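Local coordinates for protein gamma-glutamyltranspeptidase (Streptomyces lincolnensis, PDB 6J3A) that belongs to the gamma-glutamyltranspeptidase family of Ntn hydrolases and may act on gamma-glutamyl or related substrates, its own reaction being uncertain, at residues F2-T7 with D528-D534; F12-T18 with Q611-R617; H423-V427 with C590-R594; W509-F513 with E586-A591. All blocks are in the same frame, centred on the assembly; numbering follows the deposited sequence.

Interaction 1: F2-T7 with D528-D534; sequences FTTRPT and DLQGAID
Thr4 and Thr7 tie the N-terminal loop to helix 529-534 in a buried, largely polar contact beside strand 601-605, close to the second subunit. At the far end of the helix the carboxylate of Asp534 takes Thr4 twice. Thr4 N donates to Asp534 OD2 over 2.8 Å, on that oxygen's syn lone pair. Thr4 OG1 donates to Asp534 OD1 over 2.9 Å, so backbone and side chain of one residue share one carboxylate, which restrains its rotation. OD1 has a second donor: Gln530 NE2 reaches it from above the carboxylate plane at 2.7 Å. The Gln530 chain leaves with CG anti to the backbone N and then bends at chi2 (69°), which turns the amide along the helix toward Asp534, one turn on. NE2 also donates to Ala605 O, while a water bridges Gln530 OE1 to Pro6 O, donating to both, so each end of this buried amide is held. Its CG meanwhile lies 3.4 Å from Arg5 O. The guanidinium of Arg5 turns elsewhere, to Gly612 O and to Thr4 O of the second subunit. At the start of the helix Gln530 N donates to Thr7 OG1 over 3.1 Å, and Thr7 CG2 rests 3.7 Å from Leu529 CB. Asp528, the N-cap, accepts a weak bond from Gly531 N on OD1, while its OD2 is paired with Arg520 in a salt bridge. First-turn amides lack partners within their helix, and capping of this kind, here shared between Asp528 and a distant threonine, is characteristic of helix N-termini.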
loop_
_atom_site.group_PDB
_atom_site.type_symbol
_atom_site.label_atom_id
_atom_site.label_comp_id
_atom_site.label_asym_id
_atom_site.label_seq_id
_atom_site.Cartn_x
_atom_site.Cartn_y
_atom_site.Cartn_z
ATOM N N PHE A 2 -9.882 9.382 -8.735
ATOM C CA PHE A 2 -8.962 9.158 -7.592
ATOM C C PHE A 2 -9.381 8.030 -6.642
ATOM O O PHE A 2 -10.522 7.984 -6.179
ATOM C CB PHE A 2 -8.752 10.437 -6.767
ATOM C CG PHE A 2 -7.804 10.263 -5.589
ATOM C CD1 PHE A 2 -6.420 10.163 -5.789
ATOM C CD2 PHE A 2 -8.284 10.198 -4.287
ATOM C CE1 PHE A 2 -5.543 10.006 -4.716
ATOM C CE2 PHE A 2 -7.409 10.045 -3.216
ATOM C CZ PHE A 2 -6.038 9.953 -3.430
ATOM N N THR A 3 -8.429 7.136 -6.371
ATOM C CA THR A 3 -8.560 6.094 -5.361
ATOM C C THR A 3 -7.409 6.215 -4.377
ATOM O O THR A 3 -6.291 6.602 -4.735
ATOM C CB THR A 3 -8.549 4.679 -5.964
ATOM O OG1 THR A 3 -7.361 4.493 -6.737
ATOM C CG2 THR A 3 -9.760 4.458 -6.849
ATOM N N THR A 4 -7.698 5.828 -3.143
ATOM C CA THR A 4 -6.793 6.003 -2.014
ATOM C C THR A 4 -5.508 5.180 -2.154
ATOM O O THR A 4 -4.488 5.509 -1.558
ATOM C CB THR A 4 -7.488 5.607 -0.700
ATOM O OG1 THR A 4 -7.876 4.224 -0.749
ATOM C CG2 THR A 4 -8.716 6.493 -0.447
ATOM N N ARG A 5 -5.595 4.103 -2.929
ATOM C CA ARG A 5 -4.453 3.297 -3.339
ATOM C C ARG A 5 -4.661 2.927 -4.794
ATOM O O ARG A 5 -5.720 3.185 -5.372
ATOM C CB ARG A 5 -4.348 2.023 -2.512
ATOM C CG ARG A 5 -3.989 2.253 -1.059
ATOM C CD ARG A 5 -5.091 1.703 -0.189
ATOM N NE ARG A 5 -5.046 2.220 1.169
ATOM C CZ ARG A 5 -4.930 1.486 2.270
ATOM N NH1 ARG A 5 -4.923 2.085 3.441
ATOM N NH2 ARG A 5 -4.824 0.163 2.225
ATOM N N PRO A 6 -3.637 2.352 -5.418
ATOM C CA PRO A 6 -3.942 1.808 -6.730
ATOM C C PRO A 6 -4.557 0.441 -6.557
ATOM O O PRO A 6 -4.391 -0.184 -5.506
ATOM C CB PRO A 6 -2.580 1.714 -7.413
ATOM C CG PRO A 6 -1.565 1.782 -6.322
ATOM C CD PRO A 6 -2.199 2.361 -5.103
ATOM N N THR A 7 -5.297 -0.003 -7.561
ATOM C CA THR A 7 -5.553 -1.419 -7.703
ATOM C C THR A 7 -4.243 -1.957 -8.260
ATOM O O THR A 7 -3.953 -1.789 -9.438
ATOM C CB THR A 7 -6.723 -1.725 -8.646
ATOM O OG1 THR A 7 -7.895 -1.040 -8.197
ATOM C CG2 THR A 7 -6.997 -3.204 -8.655
ATOM N N ASP A 528 -12.161 -2.767 -11.305
ATOM C CA ASP A 528 -11.988 -1.589 -10.461
ATOM C C ASP A 528 -12.136 -1.985 -8.972
ATOM O O ASP A 528 -13.070 -1.550 -8.273
ATOM C CB ASP A 528 -13.000 -0.517 -10.873
ATOM C CG ASP A 528 -12.803 0.805 -10.143
ATOM O OD1 ASP A 528 -11.700 1.045 -9.601
ATOM O OD2 ASP A 528 -13.765 1.612 -10.111
ATOM N N LEU A 529 -11.196 -2.804 -8.501
ATOM C CA LEU A 529 -11.223 -3.332 -7.145
ATOM C C LEU A 529 -11.198 -2.209 -6.111
ATOM O O LEU A 529 -12.106 -2.115 -5.285
ATOM C CB LEU A 529 -10.033 -4.275 -6.891
ATOM C CG LEU A 529 -9.877 -5.533 -7.762
ATOM C CD1 LEU A 529 -8.676 -6.363 -7.306
ATOM C CD2 LEU A 529 -11.138 -6.399 -7.754
ATOM N N GLN A 530 -10.175 -1.357 -6.170
ATOM C CA GLN A 530 -10.010 -0.304 -5.159
ATOM C C GLN A 530 -11.096 0.781 -5.225
ATOM O O GLN A 530 -11.507 1.300 -4.192
ATOM C CB GLN A 530 -8.615 0.327 -5.227
ATOM C CG GLN A 530 -8.296 1.289 -4.086
ATOM C CD GLN A 530 -8.149 0.610 -2.739
ATOM O OE1 GLN A 530 -7.379 -0.345 -2.594
ATOM N NE2 GLN A 530 -8.865 1.119 -1.733
ATOM N N GLY A 531 -11.556 1.117 -6.425
ATOM C CA GLY A 531 -12.652 2.070 -6.579
ATOM C C GLY A 531 -13.932 1.536 -5.959
ATOM O O GLY A 531 -14.740 2.304 -5.415
ATOM N N ALA A 532 -14.112 0.215 -6.044
ATOM C CA ALA A 532 -15.246 -0.459 -5.410
ATOM C C ALA A 532 -15.118 -0.434 -3.886
ATOM O O ALA A 532 -16.085 -0.160 -3.188
ATOM C CB ALA A 532 -15.377 -1.887 -5.913
ATOM N N ILE A 533 -13.914 -0.689 -3.381
ATOM C CA ILE A 533 -13.637 -0.613 -1.946
ATOM C C ILE A 533 -13.792 0.800 -1.385
ATOM O O ILE A 533 -14.445 0.983 -0.361
ATOM C CB ILE A 533 -12.224 -1.125 -1.628
ATOM C CG1 ILE A 533 -12.168 -2.643 -1.870
ATOM C CG2 ILE A 533 -11.847 -0.786 -0.189
ATOM C CD1 ILE A 533 -10.825 -3.296 -1.634
ATOM N N ASP A 534 -13.139 1.772 -2.030
ATOM C CA ASP A 534 -13.279 3.202 -1.697
ATOM C C ASP A 534 -14.729 3.649 -1.700
ATOM O O ASP A 534 -15.114 4.463 -0.868
ATOM C CB ASP A 534 -12.515 4.101 -2.683
ATOM C CG ASP A 534 -11.018 4.205 -2.383
ATOM O OD1 ASP A 534 -10.448 3.361 -1.653
ATOM O OD2 ASP A 534 -10.403 5.151 -2.922
HETATM O O HOH W 1 -4.810 -1.119 -2.662
#

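Interaction 2: F12-T18 with Q611-R617; sequences FGMVSST and QGYAVGR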
loop_
_atom_site.group_PDB
_atom_site.type_symbol
_atom_site.label_atom_id
_atom_site.label_comp_id
_atom_site.label_asym_id
_atom_site.label_seq_id
_atom_site.Cartn_x
_atom_site.Cartn_y
_atom_site.Cartn_z
ATOM N N PHE A 12 3.522 -11.849 -10.352
ATOM C CA PHE A 12 4.220 -12.741 -9.444
ATOM C C PHE A 12 3.343 -13.187 -8.272
ATOM O O PHE A 12 3.372 -14.352 -7.897
ATOM C CB PHE A 12 5.514 -12.113 -8.924
ATOM C CG PHE A 12 6.243 -13.013 -7.969
ATOM C CD1 PHE A 12 6.965 -14.108 -8.439
ATOM C CD2 PHE A 12 6.130 -12.827 -6.591
ATOM C CE1 PHE A 12 7.603 -14.972 -7.551
ATOM C CE2 PHE A 12 6.762 -13.688 -5.704
ATOM C CZ PHE A 12 7.501 -14.762 -6.185
ATOM N N GLY A 13 2.605 -12.266 -7.667
ATOM C CA GLY A 13 1.739 -12.614 -6.546
ATOM C C GLY A 13 1.047 -11.400 -5.968
ATOM O O GLY A 13 1.529 -10.283 -6.122
ATOM N N MET A 14 -0.087 -11.617 -5.309
ATOM C CA MET A 14 -0.846 -10.524 -4.682
ATOM C C MET A 14 -1.434 -10.964 -3.351
ATOM O O MET A 14 -1.936 -12.086 -3.234
ATOM C CB MET A 14 -1.969 -10.027 -5.599
ATOM C CG MET A 14 -1.513 -9.228 -6.815
ATOM S SD MET A 14 -0.831 -7.606 -6.421
ATOM C CE MET A 14 -0.062 -7.213 -7.991
ATOM N N VAL A 15 -1.355 -10.076 -2.354
ATOM C CA VAL A 15 -1.940 -10.315 -1.034
ATOM C C VAL A 15 -2.761 -9.108 -0.577
ATOM O O VAL A 15 -2.362 -7.969 -0.777
ATOM C CB VAL A 15 -0.859 -10.637 0.014
ATOM C CG1 VAL A 15 -1.503 -10.930 1.360
ATOM C CG2 VAL A 15 0.005 -11.826 -0.425
ATOM N N SER A 16 -3.905 -9.370 0.046
ATOM C CA SER A 16 -4.702 -8.325 0.658
ATOM C C SER A 16 -5.234 -8.777 2.021
ATOM O O SER A 16 -6.030 -9.715 2.097
ATOM C CB SER A 16 -5.849 -7.933 -0.261
ATOM O OG SER A 16 -6.471 -6.753 0.209
ATOM N N SER A 17 -4.780 -8.090 3.075
ATOM C CA SER A 17 -5.172 -8.333 4.464
ATOM C C SER A 17 -5.835 -7.125 5.076
ATOM O O SER A 17 -5.897 -6.043 4.484
ATOM C CB SER A 17 -3.951 -8.652 5.334
ATOM O OG SER A 17 -3.522 -9.969 5.126
ATOM N N THR A 18 -6.310 -7.346 6.297
ATOM C CA THR A 18 -6.743 -6.289 7.206
ATOM C C THR A 18 -5.589 -5.713 8.038
ATOM O O THR A 18 -5.846 -4.892 8.917
ATOM C CB THR A 18 -7.849 -6.798 8.172
ATOM O OG1 THR A 18 -7.425 -8.010 8.813
ATOM C CG2 THR A 18 -9.136 -7.049 7.425
ATOM N N GLN A 611 -5.015 0.523 8.165
ATOM C CA GLN A 611 -4.531 -0.764 8.651
ATOM C C GLN A 611 -4.531 -1.824 7.555
ATOM O O GLN A 611 -3.510 -2.482 7.325
ATOM C CB GLN A 611 -5.391 -1.203 9.836
ATOM C CG GLN A 611 -4.831 -2.353 10.648
ATOM C CD GLN A 611 -5.813 -2.825 11.705
ATOM O OE1 GLN A 611 -6.025 -4.024 11.875
ATOM N NE2 GLN A 611 -6.449 -1.876 12.398
ATOM N N GLY A 612 -5.683 -1.995 6.907
ATOM C CA GLY A 612 -5.819 -2.870 5.754
ATOM C C GLY A 612 -4.857 -2.449 4.657
ATOM O O GLY A 612 -4.608 -1.247 4.448
ATOM N N TYR A 613 -4.287 -3.430 3.961
ATOM C CA TYR A 613 -3.241 -3.136 2.989
ATOM C C TYR A 613 -3.041 -4.293 2.019
ATOM O O TYR A 613 -3.038 -5.464 2.434
ATOM C CB TYR A 613 -1.919 -2.790 3.708
ATOM C CG TYR A 613 -1.060 -1.770 2.974
ATOM C CD1 TYR A 613 -1.525 -0.457 2.742
ATOM C CD2 TYR A 613 0.224 -2.104 2.530
ATOM C CE1 TYR A 613 -0.731 0.486 2.074
ATOM C CE2 TYR A 613 1.028 -1.175 1.865
ATOM C CZ TYR A 613 0.559 0.118 1.634
ATOM O OH TYR A 613 1.370 1.019 0.967
ATOM N N ALA A 614 -2.894 -3.941 0.738
ATOM C CA ALA A 614 -2.539 -4.889 -0.313
ATOM C C ALA A 614 -1.057 -4.772 -0.690
ATOM O O ALA A 614 -0.486 -3.673 -0.665
ATOM C CB ALA A 614 -3.412 -4.671 -1.540
ATOM N N VAL A 615 -0.436 -5.903 -1.017
ATOM C CA VAL A 615 0.926 -5.908 -1.573
ATOM C C VAL A 615 1.048 -6.936 -2.687
ATOM O O VAL A 615 0.412 -7.991 -2.640
ATOM C CB VAL A 615 2.037 -6.159 -0.506
ATOM C CG1 VAL A 615 1.887 -5.195 0.658
ATOM C CG2 VAL A 615 2.048 -7.594 0.016
ATOM N N GLY A 616 1.870 -6.625 -3.681
ATOM C CA GLY A 616 2.245 -7.603 -4.693
ATOM C C GLY A 616 2.981 -7.000 -5.861
ATOM O O GLY A 616 3.296 -5.801 -5.858
ATOM N N ARG A 617 3.258 -7.839 -6.860
ATOM C CA ARG A 617 4.076 -7.434 -8.011
ATOM C C ARG A 617 4.030 -8.429 -9.171
ATOM O O ARG A 617 3.377 -9.467 -9.083
ATOM C CB ARG A 617 5.537 -7.213 -7.579
ATOM C CG ARG A 617 6.242 -8.467 -7.107
ATOM C CD ARG A 617 7.725 -8.230 -6.910
ATOM N NE ARG A 617 8.417 -9.483 -6.603
ATOM C CZ ARG A 617 8.930 -10.333 -7.498
ATOM N NH1 ARG A 617 8.880 -10.083 -8.808
ATOM N NH2 ARG A 617 9.526 -11.450 -7.082
#
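Arg617 O, at the C-terminal residue, is gripped by two successive amides: Phe12 N donates to it over 2.7 Å and Gly13 N over 3.2 Å. Two residues facing one make this a classic beta bulge, and it opens the antiparallel pairing of strand 13-17 with strand 613-616, by which the two ends of the chain close one edge of a sheet in the Ntn-hydrolase sandwich. Beyond the bulge the ladder is regular. Val15 and Val615 form a hydrogen-bonded pair, with Val15 N to Val615 O at 2.7 Å, and Ser17 with Tyr613 forms the next. Met14 with Gly616 and Ser16 with Ala614 are the non-hydrogen-bonded pairs. The bulge also brings two side chains together. Phe12 CG stands anti to the backbone N (chi1 179°), which lays the ring flat against the Arg617 guanidinium, planes 7° apart and centres 4.1 Å apart, with NH2 over the middle of the ring. This stack is also a cation-pi contact; Arg617 NE makes a salt bridge to Glu31, and Arg617 NH1 is hydrogen-bonded to Tyr137 OH of the second subunit. An alanine in place of Phe12 would take away this platform and is likely to leave the guanidinium freer to turn from Glu31 and from that tyrosine. At the other end of the pairing, Tyr613 OH bonds to Ala614 O of the second subunit, where the same bond is returned. Gly616 leaves room for Met14: Gly616 CA lies 3.5 Å from Met14 SD, where a side chain would collide with that sulfur and with Gly13 O.

Interaction 3: H423-V427 with C590-R594; sequences HLDVV and CAVAR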
loop_
_atom_site.group_PDB
_atom_site.type_symbol
_atom_site.label_atom_id
_atom_site.label_comp_id
_atom_site.label_asym_id
_atom_site.label_seq_id
_atom_site.Cartn_x
_atom_site.Cartn_y
_atom_site.Cartn_z
ATOM N N HIS A 423 -9.242 -10.680 7.920
ATOM C CA HIS A 423 -9.329 -11.325 6.609
ATOM C C HIS A 423 -8.014 -11.280 5.848
ATOM O O HIS A 423 -7.243 -10.337 6.000
ATOM C CB HIS A 423 -10.421 -10.695 5.753
ATOM C CG HIS A 423 -10.787 -11.523 4.563
ATOM N ND1 HIS A 423 -10.211 -11.355 3.322
ATOM C CD2 HIS A 423 -11.650 -12.554 4.440
ATOM C CE1 HIS A 423 -10.720 -12.241 2.487
ATOM N NE2 HIS A 423 -11.584 -12.987 3.140
ATOM N N LEU A 424 -7.760 -12.311 5.045
ATOM C CA LEU A 424 -6.680 -12.259 4.071
ATOM C C LEU A 424 -7.051 -13.015 2.788
ATOM O O LEU A 424 -7.785 -14.010 2.839
ATOM C CB LEU A 424 -5.354 -12.740 4.671
ATOM C CG LEU A 424 -5.023 -14.226 4.729
ATOM C CD1 LEU A 424 -3.580 -14.396 5.155
ATOM C CD2 LEU A 424 -5.939 -14.936 5.702
ATOM N N ASP A 425 -6.573 -12.496 1.653
ATOM C CA ASP A 425 -6.699 -13.138 0.336
ATOM C C ASP A 425 -5.320 -13.281 -0.260
ATOM O O ASP A 425 -4.482 -12.406 -0.063
ATOM C CB ASP A 425 -7.479 -12.271 -0.646
ATOM C CG ASP A 425 -8.836 -11.900 -0.151
ATOM O OD1 ASP A 425 -9.696 -12.808 -0.123
ATOM O OD2 ASP A 425 -9.055 -10.717 0.176
ATOM N N VAL A 426 -5.093 -14.356 -1.011
ATOM C CA VAL A 426 -3.840 -14.520 -1.759
ATOM C C VAL A 426 -4.118 -15.083 -3.147
ATOM O O VAL A 426 -4.988 -15.920 -3.316
ATOM C CB VAL A 426 -2.822 -15.440 -1.046
ATOM C CG1 VAL A 426 -1.470 -15.414 -1.764
ATOM C CG2 VAL A 426 -2.640 -15.035 0.408
ATOM N N VAL A 427 -3.379 -14.590 -4.132
ATOM C CA VAL A 427 -3.288 -15.223 -5.438
ATOM C C VAL A 427 -1.811 -15.322 -5.804
ATOM O O VAL A 427 -1.062 -14.359 -5.638
ATOM C CB VAL A 427 -4.096 -14.465 -6.503
ATOM C CG1 VAL A 427 -3.663 -13.012 -6.616
ATOM C CG2 VAL A 427 -4.007 -15.174 -7.850
ATOM N N CYS A 590 -11.078 -6.652 1.537
ATOM C CA CYS A 590 -9.832 -7.138 0.952
ATOM C C CYS A 590 -10.187 -7.858 -0.326
ATOM O O CYS A 590 -11.204 -8.522 -0.374
ATOM C CB CYS A 590 -9.141 -8.118 1.880
ATOM S SG CYS A 590 -8.938 -7.499 3.545
ATOM N N ALA A 591 -9.344 -7.744 -1.347
ATOM C CA ALA A 591 -9.576 -8.431 -2.617
ATOM C C ALA A 591 -8.264 -8.705 -3.346
ATOM O O ALA A 591 -7.351 -7.885 -3.327
ATOM C CB ALA A 591 -10.515 -7.623 -3.507
ATOM N N VAL A 592 -8.173 -9.881 -3.951
ATOM C CA VAL A 592 -7.189 -10.139 -4.986
ATOM C C VAL A 592 -7.942 -10.684 -6.190
ATOM O O VAL A 592 -9.021 -11.254 -6.040
ATOM C CB VAL A 592 -6.092 -11.122 -4.535
ATOM C CG1 VAL A 592 -5.347 -10.567 -3.335
ATOM C CG2 VAL A 592 -6.662 -12.491 -4.224
ATOM N N ALA A 593 -7.369 -10.505 -7.374
ATOM C CA ALA A 593 -7.974 -10.994 -8.605
ATOM C C ALA A 593 -6.941 -11.438 -9.629
ATOM O O ALA A 593 -5.759 -11.129 -9.538
ATOM C CB ALA A 593 -8.908 -9.944 -9.217
ATOM N N ARG A 594 -7.443 -12.181 -10.599
ATOM C CA ARG A 594 -6.692 -12.629 -11.736
ATOM C C ARG A 594 -7.563 -12.311 -12.949
ATOM O O ARG A 594 -8.795 -12.416 -12.894
ATOM C CB ARG A 594 -6.411 -14.129 -11.620
ATOM C CG ARG A 594 -5.434 -14.667 -12.654
ATOM C CD ARG A 594 -5.058 -16.117 -12.380
ATOM N NE ARG A 594 -4.615 -16.784 -13.603
#
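Cys590 and Val592 face His423, Asp425 and Val427, alternate residues of two strands that lie one over the other and not side by side in a sheet. They belong to opposite layers of the Ntn-hydrolase beta sandwich: strand 424-428 pairs with 13-17 and 433-436, strand 590-594 with 601-605 and 493-499. The two segments run nearly parallel, 14° between their directions, with axes 6.3 Å apart at closest. In the gamma-glutamyltranspeptidases the strand corresponding to 424-428 follows directly on the nucleophilic threonine, so the His423 end of this contact probably lies near the active centre.

His423 leans toward Cys590, its ND1 3.7 Å from Cys590 CB, and the sulfur comes up to the ring obliquely. Asp425 points at the partner strand; its CG stands anti to the carbonyl carbon and beside the backbone N (chi1 -56°), which turns the carboxylate toward the backbone around Cys590. The exact setting of that carboxylate is less certain, because one of its oxygens is modelled too close to the His423 ring. The firmer contact is at the root of the side chain, where Asp425 CB is met by both methyls of Val592, CG2 at 3.7 Å and CG1 at 3.8 Å.

Val592 thus wedges between Asp425 and Val427, with CG2 against the backbone carbon of Val426. The two valine side chains lie alongside each other, pointing opposite ways. The side chain of Val427 lies beside that of Val592, with Val427 CG1 3.7 Å from Val592 CB.

Interaction 4: W509-F513 with E586-A591; sequences WQLHF and EGRLCA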
loop_
_atom_site.group_PDB
_atom_site.type_symbol
_atom_site.label_atom_id
_atom_site.label_comp_id
_atom_site.label_asym_id
_atom_site.label_seq_id
_atom_site.Cartn_x
_atom_site.Cartn_y
_atom_site.Cartn_z
ATOM N N TRP A 509 -21.642 -5.721 3.203
ATOM C CA TRP A 509 -20.550 -4.968 2.625
ATOM C C TRP A 509 -19.985 -5.669 1.399
ATOM O O TRP A 509 -19.729 -5.025 0.385
ATOM C CB TRP A 509 -19.456 -4.752 3.674
ATOM C CG TRP A 509 -19.800 -3.744 4.746
ATOM C CD1 TRP A 509 -20.704 -2.706 4.674
ATOM C CD2 TRP A 509 -19.190 -3.650 6.032
ATOM N NE1 TRP A 509 -20.713 -2.000 5.858
ATOM C CE2 TRP A 509 -19.783 -2.549 6.703
ATOM C CE3 TRP A 509 -18.198 -4.398 6.693
ATOM C CZ2 TRP A 509 -19.423 -2.188 7.999
ATOM C CZ3 TRP A 509 -17.829 -4.030 7.970
ATOM C CH2 TRP A 509 -18.447 -2.937 8.617
ATOM N N GLN A 510 -19.818 -6.984 1.500
ATOM C CA GLN A 510 -19.337 -7.783 0.380
ATOM C C GLN A 510 -20.297 -7.772 -0.801
ATOM O O GLN A 510 -19.848 -7.698 -1.944
ATOM C CB GLN A 510 -19.069 -9.229 0.800
ATOM C CG GLN A 510 -17.726 -9.427 1.452
ATOM C CD GLN A 510 -17.566 -10.809 2.040
ATOM O OE1 GLN A 510 -18.122 -11.121 3.109
ATOM N NE2 GLN A 510 -16.794 -11.654 1.354
ATOM N N LEU A 511 -21.603 -7.865 -0.534
ATOM C CA LEU A 511 -22.592 -7.755 -1.607
ATOM C C LEU A 511 -22.449 -6.422 -2.331
ATOM O O LEU A 511 -22.437 -6.388 -3.558
ATOM C CB LEU A 511 -24.031 -7.896 -1.110
ATOM C CG LEU A 511 -24.997 -7.795 -2.314
ATOM C CD1 LEU A 511 -25.309 -9.168 -2.875
ATOM C CD2 LEU A 511 -26.260 -7.017 -1.991
ATOM N N HIS A 512 -22.333 -5.335 -1.575
ATOM C CA HIS A 512 -22.207 -4.010 -2.199
ATOM C C HIS A 512 -20.922 -3.964 -3.034
ATOM O O HIS A 512 -20.939 -3.571 -4.210
ATOM C CB HIS A 512 -22.255 -2.879 -1.160
ATOM C CG HIS A 512 -23.348 -3.039 -0.148
ATOM N ND1 HIS A 512 -24.520 -3.700 -0.430
ATOM C CD2 HIS A 512 -23.438 -2.653 1.145
ATOM C CE1 HIS A 512 -25.288 -3.707 0.645
ATOM N NE2 HIS A 512 -24.652 -3.077 1.616
ATOM N N PHE A 513 -19.828 -4.423 -2.438
ATOM C CA PHE A 513 -18.535 -4.502 -3.119
ATOM C C PHE A 513 -18.584 -5.304 -4.417
ATOM O O PHE A 513 -18.226 -4.787 -5.476
ATOM C CB PHE A 513 -17.520 -5.130 -2.179
ATOM C CG PHE A 513 -16.244 -5.529 -2.837
ATOM C CD1 PHE A 513 -15.328 -4.573 -3.221
ATOM C CD2 PHE A 513 -15.951 -6.865 -3.054
ATOM C CE1 PHE A 513 -14.134 -4.939 -3.817
ATOM C CE2 PHE A 513 -14.761 -7.241 -3.648
ATOM C CZ PHE A 513 -13.849 -6.275 -4.028
ATOM N N GLU A 586 -17.324 2.318 6.947
ATOM C CA GLU A 586 -18.085 1.128 6.519
ATOM C C GLU A 586 -17.225 0.238 5.630
ATOM O O GLU A 586 -16.864 0.634 4.531
ATOM C CB GLU A 586 -19.343 1.532 5.745
ATOM C CG GLU A 586 -20.374 2.310 6.548
ATOM C CD GLU A 586 -21.103 1.444 7.545
ATOM O OE1 GLU A 586 -21.251 1.884 8.715
ATOM O OE2 GLU A 586 -21.512 0.322 7.150
ATOM N N GLY A 587 -16.893 -0.946 6.125
ATOM C CA GLY A 587 -16.221 -1.985 5.348
ATOM C C GLY A 587 -14.743 -2.056 5.636
ATOM O O GLY A 587 -14.092 -1.016 5.734
ATOM N N ARG A 588 -14.219 -3.272 5.818
ATOM C CA ARG A 588 -12.769 -3.495 5.845
ATOM C C ARG A 588 -12.419 -4.491 4.749
ATOM O O ARG A 588 -11.769 -5.509 4.991
ATOM C CB ARG A 588 -12.217 -3.987 7.203
ATOM C CG ARG A 588 -12.917 -3.584 8.488
ATOM C CD ARG A 588 -12.480 -2.249 9.050
ATOM N NE ARG A 588 -13.497 -1.263 8.733
ATOM C CZ ARG A 588 -13.851 -0.225 9.480
ATOM N NH1 ARG A 588 -14.810 0.568 9.034
ATOM N NH2 ARG A 588 -13.274 0.038 10.647
ATOM N N LEU A 589 -12.825 -4.163 3.530
ATOM C CA LEU A 589 -12.685 -5.070 2.394
ATOM C C LEU A 589 -11.239 -5.428 2.036
ATOM O O LEU A 589 -10.315 -4.639 2.246
ATOM C CB LEU A 589 -13.433 -4.499 1.192
ATOM C CG LEU A 589 -14.946 -4.666 1.420
ATOM C CD1 LEU A 589 -15.779 -3.564 0.795
ATOM C CD2 LEU A 589 -15.390 -6.037 0.927
ATOM N N CYS A 590 -11.078 -6.652 1.537
ATOM C CA CYS A 590 -9.832 -7.138 0.952
ATOM C C CYS A 590 -10.187 -7.858 -0.326
ATOM O O CYS A 590 -11.204 -8.522 -0.374
ATOM C CB CYS A 590 -9.141 -8.118 1.880
ATOM S SG CYS A 590 -8.938 -7.499 3.545
ATOM N N ALA A 591 -9.344 -7.744 -1.347
ATOM C CA ALA A 591 -9.576 -8.431 -2.617
ATOM C C ALA A 591 -8.264 -8.705 -3.346
ATOM O O ALA A 591 -7.351 -7.885 -3.327
ATOM C CB ALA A 591 -10.515 -7.623 -3.507
#
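Trp509 sends its side chain off helix 506-519 with CG anti to the carbonyl carbon (chi1 -73°), which lays the indole over Glu586 and Gly587; Phe513, one turn on, has CG anti to the backbone N (chi1 168°) and reaches Leu589 and Ala591. The indole meets the loop in two ways. Across its face runs the backbone of Gly587, whose CA sits 3.5 Å from the centroid of the six-membered ring in a CH-pi contact, with the amide nitrogen also over the ring. At the backbone angles of Gly587 a CB would be jammed against the carbonyl oxygen before it. At the indole edge, NE1 donates to Glu586 OE2 over 2.8 Å, in the plane of the ring, although the place of that oxygen is less certain in the model. The carboxylate stands nearly upright to the indole, planes 75° apart.

This is the interface between a helix layer and a sheet of the alpha-beta-beta-alpha sandwich of the Ntn hydrolases, where helix 506-519 covers the strand that begins at Cys590. An alanine at Trp509 removes the indole, which would probably open a gap over Gly587 and deprive the Glu586 carboxylate of the N-H.

Farther along, both methyls of Leu589 lie against the root of Phe513: Leu589 CD1 is 3.8 Å from Phe513 CB, and CD2 is close to the same carbon. The far end of the ring, Phe513 CZ, meets Ala591 CB at 3.6 Å. Ile533 of helix 529-534 and Phe498 of the neighbouring strand pack against this ring too.

In the fold
Along the chain the first segments of interactions 1 and 2 sit at the N-terminus, and their partners lie far on, near the C-terminus for interaction 2, so the long loop closed by interaction 2 contains interactions 3 and 4. Interactions 2 and 3 are closest, centres about 7 Å apart, because strands 13-17 and 424-428 are neighbours. Interactions 3 and 4, sharing strand 590-594, together run from one sheet through the other to the helices covering it. Interaction 1, about 12 Å from interaction 4, joins that helix layer to the N-terminal loop, where Arg5 bonds to Gly612 of interaction 2. Interactions 1 and 2 also touch the second subunit.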